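Local structure of CurG, CurH fusion protein (Moorea producens 3L, 4MYY) at residues E19-I24 / L62-R67. The protein is an engineered fusion of docking domains that probably mediate recognition between the CurG and CurH modules of the curacin A polyketide synthase. Sequence-based numbering, arbitrary orientation.
Sequences ELESSI and LSPLQR
E21 and P64 mark the nearest approach of residues 19-24, on helix 17-32, to residues 62-67, at the start of helix 64-82, with CA atoms 6.3 Å apart; three residues further along both helices, I24 faces R67 at 7.4 Å, CA to CA. The contact centres on E21 and P64, which lie across each other. With CG anti to the carbonyl carbon (chi1 -74°) and the chain extended beyond it, the carboxylate is carried to the proline ring, and OE2 sits 3.4 Å from P64 CB and equally near P64 CG. That is van der Waals contact of an oxygen with aliphatic carbons. I24 is the buried member: its CG2 meets backbone rather than side chain, 4.1 Å from R67 C, while the residue also packs on A68 and on L65 of the second subunit.

P64 opens its helix behind a capping box. S63 OG accepts from Q66 N at 3.0 Å, and Q66 OE1 takes S63 N at 2.8 Å through an in-plane lone pair. R67 lays a guanidinium face against S63 O, with its NE in a salt bridge to D25 and its NH1 hydrogen-bonded to I59 O. E21 OE1 is still 5.4 Å from R67 NH2, so any attraction is long-range. Replacing E21 by an alanine removes the carboxylate lying on P64, which would probably leave CB and CG of the ring without that cover and R67 with one negative charge fewer nearby.

Residues 19-24 belong to the CurG part and 62-67 to the CurH part, joined in this construct by an engineered linker; with a carboxylate on a proline ring and a methyl group on backbone, the join between these two segments rests on van der Waals contact, without a direct polar bond.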
ATOM      1  N   GLU B  19      -1.035   8.714 -13.272  1.00 19.46           N
ATOM      2  CA  GLU B  19      -2.277   8.035 -12.863  1.00 20.60           C
ATOM      3  C   GLU B  19      -2.066   7.186 -11.619  1.00 19.97           C
ATOM      4  O   GLU B  19      -2.887   7.229 -10.695  1.00 21.16           O
ATOM      5  CB  GLU B  19      -2.849   7.178 -14.000  1.00 22.55           C
ATOM      6  CG  GLU B  19      -3.593   8.031 -15.022  1.00 25.91           C
ATOM      7  CD  GLU B  19      -3.897   7.333 -16.337  1.00 29.79           C
ATOM      8  OE1 GLU B  19      -3.344   6.257 -16.624  1.00 27.49           O
ATOM      9  OE2 GLU B  19      -4.705   7.905 -17.116  1.00 36.50           O
ATOM     10  N   LEU B  20      -0.994   6.388 -11.611  1.00 18.15           N
ATOM     11  CA  LEU B  20      -0.719   5.521 -10.477  1.00 17.77           C
ATOM     12  C   LEU B  20      -0.361   6.379  -9.252  1.00 18.30           C
ATOM     13  O   LEU B  20      -0.780   6.088  -8.131  1.00 19.02           O
ATOM     14  CB  LEU B  20       0.454   4.592 -10.811  1.00 17.84           C
ATOM     15  CG  LEU B  20       0.153   3.580 -11.921  1.00 18.30           C
ATOM     16  CD1 LEU B  20       1.390   2.738 -12.137  1.00 19.71           C
ATOM     17  CD2 LEU B  20      -1.034   2.694 -11.602  1.00 19.72           C
ATOM     18  N   GLU B  21       0.392   7.446  -9.478  1.00 18.59           N
ATOM     19  CA  GLU B  21       0.862   8.306  -8.377  1.00 19.90           C
ATOM     20  C   GLU B  21      -0.351   9.035  -7.765  1.00 20.21           C
ATOM     21  O   GLU B  21      -0.465   9.159  -6.533  1.00 23.27           O
ATOM     22  CB  GLU B  21       1.901   9.297  -8.871  1.00 22.44           C
ATOM     23  CG  GLU B  21       3.261   8.694  -9.148  1.00 24.97           C
ATOM     24  CD  GLU B  21       4.116   9.596 -10.008  1.00 30.46           C
ATOM     25  OE1 GLU B  21       3.816  10.805 -10.084  1.00 33.65           O
ATOM     26  OE2 GLU B  21       5.109   9.106 -10.594  1.00 32.48           O
ATOM     27  N   SER B  22      -1.292   9.448  -8.611  1.00 20.52           N
ATOM     28  CA  SER B  22      -2.480  10.129  -8.110  1.00 22.24           C
ATOM     29  C   SER B  22      -3.248   9.210  -7.179  1.00 22.68           C
ATOM     30  O   SER B  22      -3.654   9.647  -6.107  1.00 22.13           O
ATOM     31  CB  SER B  22      -3.350  10.652  -9.244  1.00 25.98           C
ATOM     32  OG  SER B  22      -4.416  11.419  -8.695  1.00 27.78           O
ATOM     33  N   SER B  23      -3.437   7.941  -7.562  1.00 21.65           N
ATOM     34  CA  SER B  23      -4.115   6.981  -6.688  0.50 22.90           C
ATOM     35  C   SER B  23      -3.344   6.746  -5.391  1.00 21.06           C
ATOM     36  O   SER B  23      -3.916   6.812  -4.312  1.00 22.00           O
ATOM     37  CB  SER B  23      -4.357   5.663  -7.417  0.50 25.85           C
ATOM     38  OG  SER B  23      -5.233   5.865  -8.510  0.50 29.36           O
ATOM     39  N   ILE B  24      -2.044   6.481  -5.507  1.00 20.04           N
ATOM     40  CA  ILE B  24      -1.198   6.208  -4.332  1.00 19.78           C
ATOM     41  C   ILE B  24      -1.241   7.410  -3.362  1.00 19.29           C
ATOM     42  O   ILE B  24      -1.368   7.244  -2.145  1.00 19.65           O
ATOM     43  CB  ILE B  24       0.254   5.851  -4.747  1.00 19.87           C
ATOM     44  CG1 ILE B  24       0.263   4.492  -5.478  1.00 21.59           C
ATOM     45  CG2 ILE B  24       1.191   5.843  -3.542  1.00 21.35           C
ATOM     46  CD1 ILE B  24       1.450   4.303  -6.414  1.00 21.61           C
ATOM     47  N   LEU B  62       9.150  13.396  -0.540  1.00 19.57           N
ATOM     48  CA  LEU B  62       9.443  12.034  -0.966  1.00 18.75           C
ATOM     49  C   LEU B  62       9.250  11.842  -2.466  1.00 18.99           C
ATOM     50  O   LEU B  62       8.459  12.546  -3.099  1.00 20.05           O
ATOM     51  CB  LEU B  62       8.552  11.038  -0.205  1.00 18.62           C
ATOM     52  CG  LEU B  62       8.724  10.939   1.321  1.00 19.60           C
ATOM     53  CD1 LEU B  62       7.705   9.917   1.837  1.00 20.89           C
ATOM     54  CD2 LEU B  62      10.139  10.525   1.712  1.00 21.21           C
ATOM     55  N   SER B  63       9.979  10.894  -3.040  1.00 18.38           N
ATOM     56  CA  SER B  63       9.728  10.519  -4.436  1.00 19.06           C
ATOM     57  C   SER B  63       8.418   9.725  -4.576  1.00 18.05           C
ATOM     58  O   SER B  63       7.911   9.164  -3.602  1.00 17.42           O
ATOM     59  CB  SER B  63      10.872   9.644  -4.945  1.00 19.37           C
ATOM     60  OG  SER B  63      10.874   8.409  -4.260  1.00 18.19           O
ATOM     61  N   PRO B  64       7.875   9.630  -5.790  1.00 19.43           N
ATOM     62  CA  PRO B  64       6.693   8.776  -5.983  1.00 19.03           C
ATOM     63  C   PRO B  64       6.866   7.353  -5.427  1.00 18.36           C
ATOM     64  O   PRO B  64       5.932   6.793  -4.822  1.00 18.13           O
ATOM     65  CB  PRO B  64       6.573   8.732  -7.501  1.00 21.50           C
ATOM     66  CG  PRO B  64       7.025  10.108  -7.914  1.00 22.65           C
ATOM     67  CD  PRO B  64       8.188  10.407  -7.002  1.00 21.50           C
ATOM     68  N   LEU B  65       8.042   6.764  -5.618  1.00 18.28           N
ATOM     69  CA  LEU B  65       8.239   5.395  -5.176  1.00 17.90           C
ATOM     70  C   LEU B  65       8.369   5.339  -3.660  1.00 16.49           C
ATOM     71  O   LEU B  65       7.885   4.379  -3.045  1.00 16.64           O
ATOM     72  CB  LEU B  65       9.481   4.761  -5.809  1.00 20.23           C
ATOM     73  CG  LEU B  65       9.515   3.233  -5.773  1.00 21.09           C
ATOM     74  CD1 LEU B  65       8.369   2.546  -6.519  1.00 22.52           C
ATOM     75  CD2 LEU B  65      10.837   2.794  -6.368  1.00 22.75           C
ATOM     76  N   GLN B  66       8.998   6.354  -3.062  1.00 16.16           N
ATOM     77  CA  GLN B  66       9.033   6.419  -1.578  1.00 15.64           C
ATOM     78  C   GLN B  66       7.607   6.488  -1.014  1.00 15.50           C
ATOM     79  O   GLN B  66       7.264   5.811  -0.033  1.00 15.66           O
ATOM     80  CB  GLN B  66       9.830   7.624  -1.114  1.00 15.73           C
ATOM     81  CG  GLN B  66      11.340   7.358  -1.133  1.00 17.02           C
ATOM     82  CD  GLN B  66      12.124   8.585  -0.777  1.00 17.76           C
ATOM     83  OE1 GLN B  66      11.873   9.672  -1.304  1.00 19.18           O
ATOM     84  NE2 GLN B  66      13.112   8.427   0.086  1.00 19.24           N
ATOM     85  N   ARG B  67       6.781   7.317  -1.618  1.00 15.03           N
ATOM     86  CA  ARG B  67       5.373   7.421  -1.166  1.00 15.40           C
ATOM     87  C   ARG B  67       4.637   6.076  -1.290  1.00 14.97           C
ATOM     88  O   ARG B  67       3.880   5.706  -0.409  1.00 14.49           O
ATOM     89  CB  ARG B  67       4.617   8.513  -1.902  1.00 17.82           C
ATOM     90  CG  ARG B  67       4.968   9.944  -1.484  1.00 19.63           C
ATOM     91  CD  ARG B  67       3.991  10.940  -2.107  1.00 23.00           C
ATOM     92  NE  ARG B  67       4.303  11.205  -3.506  1.00 26.72           N
ATOM     93  CZ  ARG B  67       5.286  12.030  -3.869  1.00 30.27           C
ATOM     94  NH1 ARG B  67       5.998  12.661  -2.933  1.00 31.87           N
ATOM     95  NH2 ARG B  67       5.587  12.206  -5.142  1.00 31.32           N
TER